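PDB 4ZXH: Abbfa_003403 from Acinetobacter baumannii, which probably assembles a peptide product as a four-domain nonribosomal peptide synthetase with condensation, adenylation, phosphopantetheine-bearing carrier and thioesterase domains. Local coordinates for residues L266-S271 with M305-D310; R693-S696 with I700-V703; Y1063-W1068 with Q1156-V1161. All coordinates share one frame; numbering follows the deposited sequence.

In the fold
The three contacts lie one after another along the chain, each in a different catalytic domain: interaction 1 in the condensation domain, interaction 2 in the adenylation domain and interaction 3 in the thioesterase domain. None touches another. The centres of interactions 1 and 2 are about 53 Å apart, those of 1 and 3 about 66 Å, and those of 2 and 3 about 80 Å; the nearest atoms of the closest pair, 1 and 2, are still about 40 Å apart. The 4'-phosphopantetheine pocket draws on residues as distant in sequence as the condensation and carrier domains. Each of the three contacts instead joins elements within its own domain.

Interaction 1: residues L266-S271 with M305-D310; sequences LLHKLS and MDIDAD
In the condensation domain, the last turns of helix 255-271 meet the chain leaving strand 302-306 through His268 on one side and Ile307 and Ala309 on the other. The main contact is a CH-pi interaction: CG2 of Ile307 sits over the centre of the His268 imidazole, 4.0 Å from the ring centroid and 9° off its normal. Of the ring atoms, His268 ND1 is closest to that methyl, at 4.0 Å from Ile307 CG2. CG of His268 lies anti to the backbone N (chi1 175°), which carries the ring out from the helix, beneath the Ile307 methyl. Ala309 adds its methyl obliquely, with CB 4.2 Å from NE2 of His268. One ring nitrogen is tied back to its own chain: His268 ND1 hydrogen-bonds to the carbonyl of Glu273 just past the helix; this should help fix the rotation of the imidazole under the isoleucine. Ile307 also touches Phe316 of helix 313-329 and Leu276 of strand 275-279, and its backbone bonds to Asn274. The contact thus lies where helix 255-271, the antiparallel pair 275-279 and 302-306, and helix 313-329 come together.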
ATOM      1  N   LEU A 266     -13.416  22.098   0.089  1.00 42.98           N
ATOM      2  CA  LEU A 266     -12.143  21.940   0.781  1.00 39.79           C
ATOM      3  C   LEU A 266     -11.271  20.807   0.216  1.00 45.29           C
ATOM      4  O   LEU A 266     -10.105  21.031  -0.094  1.00 52.41           O
ATOM      5  CB  LEU A 266     -12.366  21.694   2.273  1.00 36.23           C
ATOM      6  CG  LEU A 266     -11.014  21.490   2.959  1.00 35.54           C
ATOM      7  CD1 LEU A 266     -10.173  22.732   2.791  1.00 37.33           C
ATOM      8  CD2 LEU A 266     -11.148  21.123   4.424  1.00 34.30           C
ATOM      9  N   LEU A 267     -11.815  19.596   0.097  1.00 34.84           N
ATOM     10  CA  LEU A 267     -11.015  18.454  -0.365  1.00 37.64           C
ATOM     11  C   LEU A 267     -10.611  18.606  -1.835  1.00 43.43           C
ATOM     12  O   LEU A 267      -9.579  18.093  -2.263  1.00 36.19           O
ATOM     13  CB  LEU A 267     -11.780  17.149  -0.163  1.00 37.61           C
ATOM     14  CG  LEU A 267     -12.332  16.967   1.260  1.00 45.32           C
ATOM     15  CD1 LEU A 267     -13.362  15.843   1.316  1.00 46.79           C
ATOM     16  CD2 LEU A 267     -11.219  16.725   2.283  1.00 39.33           C
ATOM     17  N   HIS A 268     -11.441  19.314  -2.599  1.00 47.93           N
ATOM     18  CA  HIS A 268     -11.134  19.677  -3.981  1.00 40.70           C
ATOM     19  C   HIS A 268      -9.891  20.547  -4.069  1.00 43.45           C
ATOM     20  O   HIS A 268      -9.014  20.306  -4.900  1.00 46.98           O
ATOM     21  CB  HIS A 268     -12.311  20.413  -4.610  1.00 39.85           C
ATOM     22  CG  HIS A 268     -12.042  20.921  -5.988  1.00 43.72           C
ATOM     23  ND1 HIS A 268     -11.830  20.084  -7.062  1.00 50.68           N
ATOM     24  CD2 HIS A 268     -11.950  22.183  -6.472  1.00 55.10           C
ATOM     25  CE1 HIS A 268     -11.621  20.807  -8.149  1.00 49.70           C
ATOM     26  NE2 HIS A 268     -11.688  22.084  -7.818  1.00 53.95           N
ATOM     27  N   LYS A 269      -9.823  21.557  -3.208  1.00 39.54           N
ATOM     28  CA  LYS A 269      -8.683  22.464  -3.159  1.00 41.54           C
ATOM     29  C   LYS A 269      -7.421  21.774  -2.653  1.00 45.00           C
ATOM     30  O   LYS A 269      -6.334  22.043  -3.157  1.00 61.16           O
ATOM     31  CB  LYS A 269      -8.994  23.687  -2.285  1.00 44.58           C
ATOM     32  CG  LYS A 269     -10.004  24.667  -2.891  1.00 45.81           C
ATOM     33  CD  LYS A 269      -9.676  24.931  -4.350  1.00 52.45           C
ATOM     34  CE  LYS A 269     -10.681  25.857  -5.013  1.00 67.04           C
ATOM     35  NZ  LYS A 269     -10.272  26.160  -6.417  1.00 76.42           N
ATOM     36  N   LEU A 270      -7.552  20.880  -1.675  1.00 37.83           N
ATOM     37  CA  LEU A 270      -6.388  20.164  -1.137  1.00 36.79           C
ATOM     38  C   LEU A 270      -5.805  19.095  -2.064  1.00 44.60           C
ATOM     39  O   LEU A 270      -4.618  18.788  -1.991  1.00 49.85           O
ATOM     40  CB  LEU A 270      -6.731  19.492   0.191  1.00 46.14           C
ATOM     41  CG  LEU A 270      -7.065  20.371   1.394  1.00 43.05           C
ATOM     42  CD1 LEU A 270      -7.083  19.524   2.636  1.00 35.62           C
ATOM     43  CD2 LEU A 270      -6.083  21.514   1.535  1.00 44.69           C
ATOM     44  N   SER A 271      -6.629  18.518  -2.928  1.00 43.45           N
ATOM     45  CA  SER A 271      -6.167  17.404  -3.758  1.00 43.76           C
ATOM     46  C   SER A 271      -6.163  17.702  -5.255  1.00 43.07           C
ATOM     47  O   SER A 271      -5.619  16.935  -6.035  1.00 36.36           O
ATOM     48  CB  SER A 271      -7.024  16.169  -3.486  1.00 41.27           C
ATOM     49  OG  SER A 271      -8.386  16.411  -3.782  1.00 43.35           O
ATOM     50  N   MET A 305     -19.338  12.852  -5.587  1.00 33.90           N
ATOM     51  CA  MET A 305     -19.610  14.087  -6.333  1.00 38.07           C
ATOM     52  C   MET A 305     -18.597  14.275  -7.447  1.00 42.60           C
ATOM     53  O   MET A 305     -17.402  14.095  -7.242  1.00 41.92           O
ATOM     54  CB  MET A 305     -19.556  15.327  -5.423  1.00 43.30           C
ATOM     55  CG  MET A 305     -20.654  15.464  -4.363  1.00 45.05           C
ATOM     56  SD  MET A 305     -22.275  15.845  -5.015  1.00 45.76           S
ATOM     57  CE  MET A 305     -21.855  17.164  -6.158  1.00 40.05           C
ATOM     58  N   ASP A 306     -19.064  14.661  -8.623  1.00 52.21           N
ATOM     59  CA  ASP A 306     -18.140  15.113  -9.645  1.00 57.98           C
ATOM     60  C   ASP A 306     -18.123  16.628  -9.591  1.00 57.47           C
ATOM     61  O   ASP A 306     -19.057  17.271 -10.058  1.00 71.94           O
ATOM     62  CB  ASP A 306     -18.545  14.607 -11.028  1.00 71.04           C
ATOM     63  CG  ASP A 306     -17.438  14.765 -12.056  1.00 82.50           C
ATOM     64  OD1 ASP A 306     -16.461  15.490 -11.776  1.00 91.29           O
ATOM     65  OD2 ASP A 306     -17.536  14.155 -13.140  1.00 81.49           O
ATOM     66  N   ILE A 307     -17.082  17.193  -8.980  1.00 52.63           N
ATOM     67  CA  ILE A 307     -16.922  18.646  -8.912  1.00 52.12           C
ATOM     68  C   ILE A 307     -16.724  19.254 -10.281  1.00 53.80           C
ATOM     69  O   ILE A 307     -15.868  18.806 -11.046  1.00 60.12           O
ATOM     70  CB  ILE A 307     -15.716  19.081  -8.067  1.00 49.44           C
ATOM     71  CG1 ILE A 307     -15.696  18.357  -6.729  1.00 47.35           C
ATOM     72  CG2 ILE A 307     -15.736  20.595  -7.863  1.00 49.37           C
ATOM     73  CD1 ILE A 307     -16.872  18.645  -5.908  1.00 52.20           C
ATOM     74  N   ASP A 308     -17.522  20.274 -10.574  1.00 49.61           N
ATOM     75  CA  ASP A 308     -17.314  21.121 -11.734  1.00 56.35           C
ATOM     76  C   ASP A 308     -16.858  22.505 -11.246  1.00 60.98           C
ATOM     77  O   ASP A 308     -17.673  23.292 -10.772  1.00 67.20           O
ATOM     78  CB  ASP A 308     -18.608  21.205 -12.550  1.00 62.68           C
ATOM     79  CG  ASP A 308     -18.499  22.119 -13.758  1.00 70.58           C
ATOM     80  OD1 ASP A 308     -17.373  22.431 -14.213  1.00 70.89           O
ATOM     81  OD2 ASP A 308     -19.571  22.529 -14.252  1.00 76.63           O
ATOM     82  N   ALA A 309     -15.564  22.799 -11.359  1.00 58.10           N
ATOM     83  CA  ALA A 309     -14.992  24.049 -10.836  1.00 62.43           C
ATOM     84  C   ALA A 309     -15.623  25.312 -11.427  1.00 65.94           C
ATOM     85  O   ALA A 309     -15.437  26.415 -10.912  1.00 54.18           O
ATOM     86  CB  ALA A 309     -13.483  24.074 -11.071  1.00 66.04           C
ATOM     87  N   ASP A 310     -16.370  25.133 -12.510  1.00 66.66           N
ATOM     88  CA  ASP A 310     -17.003  26.235 -13.215  1.00 68.67           C
ATOM     89  C   ASP A 310     -18.295  26.650 -12.513  1.00 61.55           C
ATOM     90  O   ASP A 310     -18.752  27.775 -12.662  1.00 71.72           O
ATOM     91  CB  ASP A 310     -17.264  25.826 -14.669  1.00 80.23           C
ATOM     92  CG  ASP A 310     -17.646  26.994 -15.555  1.00 89.73           C
ATOM     93  OD1 ASP A 310     -17.359  28.154 -15.188  1.00 91.00           O
ATOM     94  OD2 ASP A 310     -18.233  26.748 -16.631  1.00 94.20           O
TER

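Interaction 2: residues R693-S696 with I700-V703; sequences REVS and IQLV
Val695 makes the largest contribution to this contact, meeting Gln701 and Leu702 across the turn between two consecutive helical segments. Its CG1 methyl comes up against the backbone of the second segment, 3.4 Å from the carbonyl O of Gln701 and 3.9 Å from the carbonyl C of Gln701. CG1 is anti to the backbone N of Val695 (chi1 178°), and this rotation presents that branch to the peptide while CG2 turns to the glutamine side chain. The valine and glutamine side chains cross at about a right angle. The carbonyl of Val695 also takes part: its O lies 3.6 Å from CB of Leu702 and 4.1 Å from CB of Gln701, van der Waals contacts of a backbone oxygen with two aliphatic carbons. No hydrogen bond joins the two segments, although the CA atoms of Val695 and Gln701 are only 5.3 Å apart.

The short, weakly bonded helix 693-696 and helix 699-709 both belong to the link between strands 687-690 and 713-716, parallel members of one sheet in the adenylation domain, with strand 662-665 between them. This makes the connection a beta-alpha-beta crossover, and the contact folds its first turn back against the start of its main helix.

Within the first turn, Ser696 OG donates to the carbonyl O of Arg693 over 3.1 Å, approaching well to the side of the C=O bond and tilted from its plane, while the Ser696 N bond to the same oxygen is weak. Further out, Ser696 rests on Cys691 and Ile666. On the other helix, Leu702 is buried against Met723 and Leu724 of helix 718-725, and Val703 touches Leu724 and Trp729.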
ATOM      1  N   ARG A 693      38.611  10.883 -15.286  1.00 50.99           N
ATOM      2  CA  ARG A 693      37.279  10.383 -15.511  1.00 49.59           C
ATOM      3  C   ARG A 693      37.221   8.891 -15.259  1.00 58.04           C
ATOM      4  O   ARG A 693      36.226   8.384 -14.746  1.00 64.15           O
ATOM      5  CB  ARG A 693      36.842  10.723 -16.925  1.00 52.13           C
ATOM      6  CG  ARG A 693      35.495  10.232 -17.278  1.00 57.13           C
ATOM      7  CD  ARG A 693      35.190  10.616 -18.693  1.00 67.39           C
ATOM      8  NE  ARG A 693      33.921  10.050 -19.134  1.00 80.34           N
ATOM      9  CZ  ARG A 693      33.814   8.923 -19.829  1.00 87.27           C
ATOM     10  NH1 ARG A 693      34.911   8.244 -20.163  1.00 85.84           N
ATOM     11  NH2 ARG A 693      32.613   8.480 -20.187  1.00 89.17           N
ATOM     12  N   GLU A 694      38.297   8.185 -15.591  1.00 60.76           N
ATOM     13  CA  GLU A 694      38.309   6.736 -15.398  1.00 65.76           C
ATOM     14  C   GLU A 694      38.250   6.366 -13.921  1.00 65.80           C
ATOM     15  O   GLU A 694      37.768   5.298 -13.567  1.00 71.69           O
ATOM     16  CB  GLU A 694      39.541   6.099 -16.052  1.00 77.77           C
ATOM     17  CG  GLU A 694      39.376   5.838 -17.551  1.00 92.30           C
ATOM     18  CD  GLU A 694      40.692   5.560 -18.270  1.00108.61           C
ATOM     19  OE1 GLU A 694      41.756   5.561 -17.610  1.00118.51           O
ATOM     20  OE2 GLU A 694      40.660   5.337 -19.502  1.00108.91           O
ATOM     21  N   VAL A 695      38.728   7.252 -13.058  1.00 63.17           N
ATOM     22  CA  VAL A 695      38.746   6.977 -11.629  1.00 59.75           C
ATOM     23  C   VAL A 695      37.352   7.180 -11.021  1.00 63.40           C
ATOM     24  O   VAL A 695      36.934   6.418 -10.145  1.00 64.32           O
ATOM     25  CB  VAL A 695      39.790   7.870 -10.903  1.00 43.45           C
ATOM     26  CG1 VAL A 695      39.780   7.634  -9.411  1.00 47.32           C
ATOM     27  CG2 VAL A 695      41.166   7.619 -11.447  1.00 46.49           C
ATOM     28  N   SER A 696      36.623   8.189 -11.498  1.00 64.22           N
ATOM     29  CA  SER A 696      35.319   8.537 -10.917  1.00 62.27           C
ATOM     30  C   SER A 696      34.181   7.636 -11.386  1.00 57.35           C
ATOM     31  O   SER A 696      33.049   7.764 -10.916  1.00 62.63           O
ATOM     32  CB  SER A 696      34.967   9.995 -11.226  1.00 63.17           C
ATOM     33  OG  SER A 696      34.949  10.239 -12.622  1.00 66.96           O
ATOM     34  N   ILE A 700      35.955   1.113  -6.815  1.00 71.34           N
ATOM     35  CA  ILE A 700      37.166   0.708  -6.110  1.00 71.70           C
ATOM     36  C   ILE A 700      38.300   1.677  -6.407  1.00 70.71           C
ATOM     37  O   ILE A 700      39.111   2.008  -5.538  1.00 77.29           O
ATOM     38  CB  ILE A 700      37.582  -0.723  -6.493  1.00 73.06           C
ATOM     39  CG1 ILE A 700      36.455  -1.701  -6.136  1.00 79.71           C
ATOM     40  CG2 ILE A 700      38.885  -1.107  -5.799  1.00 66.49           C
ATOM     41  CD1 ILE A 700      36.715  -3.138  -6.552  1.00 83.82           C
ATOM     42  N   GLN A 701      38.344   2.156  -7.638  1.00 62.42           N
ATOM     43  CA  GLN A 701      39.370   3.105  -8.005  1.00 59.92           C
ATOM     44  C   GLN A 701      39.135   4.463  -7.324  1.00 59.48           C
ATOM     45  O   GLN A 701      40.094   5.180  -7.020  1.00 55.09           O
ATOM     46  CB  GLN A 701      39.422   3.248  -9.518  1.00 58.80           C
ATOM     47  CG  GLN A 701      40.823   3.468 -10.058  1.00 67.34           C
ATOM     48  CD  GLN A 701      40.894   3.202 -11.541  1.00 66.98           C
ATOM     49  OE1 GLN A 701      40.087   2.434 -12.078  1.00 61.23           O
ATOM     50  NE2 GLN A 701      41.840   3.850 -12.222  1.00 65.04           N
ATOM     51  N   LEU A 702      37.867   4.800  -7.065  1.00 57.77           N
ATOM     52  CA  LEU A 702      37.529   6.052  -6.380  1.00 52.74           C
ATOM     53  C   LEU A 702      37.721   5.935  -4.868  1.00 53.83           C
ATOM     54  O   LEU A 702      38.102   6.905  -4.219  1.00 53.75           O
ATOM     55  CB  LEU A 702      36.093   6.486  -6.690  1.00 46.48           C
ATOM     56  CG  LEU A 702      35.641   7.833  -6.108  1.00 43.54           C
ATOM     57  CD1 LEU A 702      36.570   8.967  -6.541  1.00 46.18           C
ATOM     58  CD2 LEU A 702      34.223   8.151  -6.520  1.00 36.14           C
ATOM     59  N   VAL A 703      37.463   4.757  -4.308  1.00 55.84           N
ATOM     60  CA  VAL A 703      37.776   4.519  -2.901  1.00 59.41           C
ATOM     61  C   VAL A 703      39.271   4.716  -2.653  1.00 59.26           C
ATOM     62  O   VAL A 703      39.666   5.284  -1.636  1.00 66.09           O
ATOM     63  CB  VAL A 703      37.370   3.107  -2.444  1.00 69.52           C
ATOM     64  CG1 VAL A 703      37.878   2.844  -1.040  1.00 76.26           C
ATOM     65  CG2 VAL A 703      35.859   2.946  -2.480  1.00 72.10           C
TER

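Interaction 3: residues Y1063-W1068 with Q1156-V1161; sequences YEQPLW and QVTGIV
An extended side chain brings the amide of Gln1065 to the hydroxyl of Thr1158: CG is anti to the backbone N (chi1 -175°), and the chain stays straight beyond it. On the threonine, chi1 of -65° sets OG1 beside its own backbone N, facing the incoming amide, and the two side chains approach from opposite directions. The result is one hydrogen bond, Gln1065 NE2 to Thr1158 OG1, 2.8 Å long and nearly straight at 168°, with the hydroxyl oxygen almost in the amide plane. Other approaches are looser, as between Gln1065 OE1 and Thr1158 CG2 at 4.1 Å.

The bond lies at one end of the central sheet of the thioesterase domain, which has the alpha/beta-hydrolase fold. Strands 1067-1070 and 1157-1163 are not adjacent there; the parallel strand 1131-1136 runs between them, and the CA atoms of Gln1065 and Thr1158 are 9.6 Å apart. NE2 also donates to the carbonyl of Pro1130, in the loop that leads into strand 1131-1136, and two acceptors on one nitrogen should help hold the amide's rotation. Deeper in, the end of Leu1067 comes nearest Val1161, CD1 to CG2 5.0 Å, without touching it, and both pack on Phe1132, which Gln1065 touches too. Ile1160 packs on Ala1143 and Ser1147 of helix 1138-1152.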
ATOM      1  N   TYR A1063     -29.551 -34.981  -1.416  1.00 40.18           N
ATOM      2  CA  TYR A1063     -30.011 -36.361  -1.390  1.00 45.11           C
ATOM      3  C   TYR A1063     -29.409 -37.112  -0.177  1.00 51.03           C
ATOM      4  O   TYR A1063     -28.293 -36.818   0.268  1.00 49.14           O
ATOM      5  CB  TYR A1063     -29.664 -37.047  -2.718  1.00 45.72           C
ATOM      6  CG  TYR A1063     -30.188 -38.458  -2.861  1.00 51.44           C
ATOM      7  CD1 TYR A1063     -31.554 -38.722  -2.804  1.00 55.53           C
ATOM      8  CD2 TYR A1063     -29.318 -39.528  -3.068  1.00 46.98           C
ATOM      9  CE1 TYR A1063     -32.042 -40.017  -2.933  1.00 61.55           C
ATOM     10  CE2 TYR A1063     -29.796 -40.829  -3.197  1.00 54.08           C
ATOM     11  CZ  TYR A1063     -31.163 -41.069  -3.129  1.00 61.32           C
ATOM     12  OH  TYR A1063     -31.655 -42.353  -3.249  1.00 60.08           O
ATOM     13  N   GLU A1064     -30.168 -38.064   0.363  1.00 55.88           N
ATOM     14  CA  GLU A1064     -29.755 -38.821   1.540  1.00 54.32           C
ATOM     15  C   GLU A1064     -28.384 -39.499   1.356  1.00 58.29           C
ATOM     16  O   GLU A1064     -27.497 -39.381   2.207  1.00 56.21           O
ATOM     17  CB  GLU A1064     -30.824 -39.865   1.893  1.00 44.44           C
ATOM     18  N   GLN A1065     -28.204 -40.182   0.230  1.00 53.17           N
ATOM     19  CA  GLN A1065     -27.035 -41.037   0.035  1.00 38.78           C
ATOM     20  C   GLN A1065     -25.881 -40.362  -0.700  1.00 33.70           C
ATOM     21  O   GLN A1065     -26.020 -39.929  -1.838  1.00 41.10           O
ATOM     22  CB  GLN A1065     -27.445 -42.296  -0.717  1.00 39.06           C
ATOM     23  CG  GLN A1065     -26.340 -43.316  -0.881  1.00 41.63           C
ATOM     24  CD  GLN A1065     -26.804 -44.487  -1.698  1.00 50.41           C
ATOM     25  OE1 GLN A1065     -27.270 -44.322  -2.833  1.00 45.01           O
ATOM     26  NE2 GLN A1065     -26.732 -45.679  -1.114  1.00 37.69           N
ATOM     27  N   PRO A1066     -24.728 -40.288  -0.039  1.00 34.15           N
ATOM     28  CA  PRO A1066     -23.484 -39.770  -0.605  1.00 35.37           C
ATOM     29  C   PRO A1066     -22.837 -40.797  -1.509  1.00 31.35           C
ATOM     30  O   PRO A1066     -23.154 -41.979  -1.420  1.00 35.33           O
ATOM     31  CB  PRO A1066     -22.587 -39.532   0.623  1.00 29.86           C
ATOM     32  CG  PRO A1066     -23.352 -40.042   1.809  1.00 40.18           C
ATOM     33  CD  PRO A1066     -24.528 -40.837   1.309  1.00 37.83           C
ATOM     34  N   LEU A1067     -21.922 -40.347  -2.351  1.00 32.22           N
ATOM     35  CA  LEU A1067     -21.038 -41.239  -3.078  1.00 32.63           C
ATOM     36  C   LEU A1067     -19.662 -41.121  -2.446  1.00 33.04           C
ATOM     37  O   LEU A1067     -19.146 -40.016  -2.314  1.00 37.52           O
ATOM     38  CB  LEU A1067     -20.993 -40.875  -4.565  1.00 29.56           C
ATOM     39  CG  LEU A1067     -19.886 -41.507  -5.398  1.00 23.22           C
ATOM     40  CD1 LEU A1067     -19.971 -43.014  -5.270  1.00 26.76           C
ATOM     41  CD2 LEU A1067     -19.996 -41.077  -6.848  1.00 22.62           C
ATOM     42  N   TRP A1068     -19.085 -42.246  -2.032  1.00 28.99           N
ATOM     43  CA  TRP A1068     -17.741 -42.266  -1.455  1.00 24.86           C
ATOM     44  C   TRP A1068     -16.716 -42.643  -2.504  1.00 27.89           C
ATOM     45  O   TRP A1068     -16.884 -43.634  -3.230  1.00 29.95           O
ATOM     46  CB  TRP A1068     -17.649 -43.257  -0.302  1.00 29.03           C
ATOM     47  CG  TRP A1068     -18.480 -42.901   0.866  1.00 34.16           C
ATOM     48  CD1 TRP A1068     -19.761 -43.285   1.104  1.00 33.22           C
ATOM     49  CD2 TRP A1068     -18.089 -42.084   1.979  1.00 34.74           C
ATOM     50  NE1 TRP A1068     -20.199 -42.756   2.299  1.00 43.08           N
ATOM     51  CE2 TRP A1068     -19.188 -42.014   2.852  1.00 37.66           C
ATOM     52  CE3 TRP A1068     -16.917 -41.405   2.317  1.00 32.32           C
ATOM     53  CZ2 TRP A1068     -19.149 -41.295   4.042  1.00 36.46           C
ATOM     54  CZ3 TRP A1068     -16.882 -40.688   3.499  1.00 32.51           C
ATOM     55  CH2 TRP A1068     -17.987 -40.641   4.348  1.00 34.63           C
ATOM     56  N   GLN A1156     -25.805 -53.029   3.321  1.00 52.65           N
ATOM     57  CA  GLN A1156     -25.971 -53.284   1.899  1.00 54.00           C
ATOM     58  C   GLN A1156     -25.231 -52.242   1.057  1.00 49.95           C
ATOM     59  O   GLN A1156     -24.958 -51.126   1.500  1.00 43.65           O
ATOM     60  CB  GLN A1156     -27.456 -53.350   1.503  1.00 58.08           C
ATOM     61  CG  GLN A1156     -27.953 -54.780   1.141  1.00 85.96           C
ATOM     62  CD  GLN A1156     -27.062 -55.538   0.117  1.00107.91           C
ATOM     63  OE1 GLN A1156     -26.275 -54.943  -0.633  1.00 99.06           O
ATOM     64  NE2 GLN A1156     -27.196 -56.865   0.097  1.00106.28           N
ATOM     65  N   VAL A1157     -24.884 -52.646  -0.159  1.00 50.92           N
ATOM     66  CA  VAL A1157     -24.134 -51.816  -1.078  1.00 44.44           C
ATOM     67  C   VAL A1157     -25.011 -51.505  -2.288  1.00 47.97           C
ATOM     68  O   VAL A1157     -25.453 -52.417  -2.990  1.00 54.25           O
ATOM     69  CB  VAL A1157     -22.849 -52.517  -1.533  1.00 37.66           C
ATOM     70  CG1 VAL A1157     -22.087 -51.635  -2.478  1.00 34.93           C
ATOM     71  CG2 VAL A1157     -21.991 -52.880  -0.336  1.00 43.68           C
ATOM     72  N   THR A1158     -25.282 -50.226  -2.527  1.00 43.17           N
ATOM     73  CA  THR A1158     -26.147 -49.845  -3.640  1.00 46.04           C
ATOM     74  C   THR A1158     -25.468 -50.138  -4.969  1.00 47.20           C
ATOM     75  O   THR A1158     -26.090 -50.661  -5.897  1.00 50.77           O
ATOM     76  CB  THR A1158     -26.532 -48.357  -3.580  1.00 47.31           C
ATOM     77  OG1 THR A1158     -27.333 -48.126  -2.415  1.00 52.81           O
ATOM     78  CG2 THR A1158     -27.329 -47.959  -4.815  1.00 37.93           C
ATOM     79  N   GLY A1159     -24.185 -49.802  -5.047  1.00 41.09           N
ATOM     80  CA  GLY A1159     -23.411 -50.037  -6.247  1.00 38.13           C
ATOM     81  C   GLY A1159     -21.981 -49.559  -6.113  1.00 35.00           C
ATOM     82  O   GLY A1159     -21.646 -48.800  -5.204  1.00 31.71           O
ATOM     83  N   ILE A1160     -21.132 -50.015  -7.025  1.00 37.52           N
ATOM     84  CA  ILE A1160     -19.738 -49.601  -7.060  1.00 33.30           C
ATOM     85  C   ILE A1160     -19.410 -48.932  -8.393  1.00 34.67           C
ATOM     86  O   ILE A1160     -19.680 -49.494  -9.457  1.00 33.08           O
ATOM     87  CB  ILE A1160     -18.800 -50.783  -6.876  1.00 31.60           C
ATOM     88  CG1 ILE A1160     -19.105 -51.515  -5.579  1.00 38.47           C
ATOM     89  CG2 ILE A1160     -17.368 -50.300  -6.840  1.00 36.48           C
ATOM     90  CD1 ILE A1160     -18.213 -52.716  -5.369  1.00 43.55           C
ATOM     91  N   VAL A1161     -18.827 -47.742  -8.352  1.00 24.62           N
ATOM     92  CA  VAL A1161     -18.349 -47.148  -9.584  1.00 23.44           C
ATOM     93  C   VAL A1161     -16.850 -47.354  -9.745  1.00 27.65           C
ATOM     94  O   VAL A1161     -16.062 -46.887  -8.929  1.00 23.99           O
ATOM     95  CB  VAL A1161     -18.651 -45.666  -9.650  1.00 28.02           C
ATOM     96  CG1 VAL A1161     -18.053 -45.086 -10.913  1.00 26.43           C
ATOM     97  CG2 VAL A1161     -20.144 -45.449  -9.643  1.00 37.01           C
TER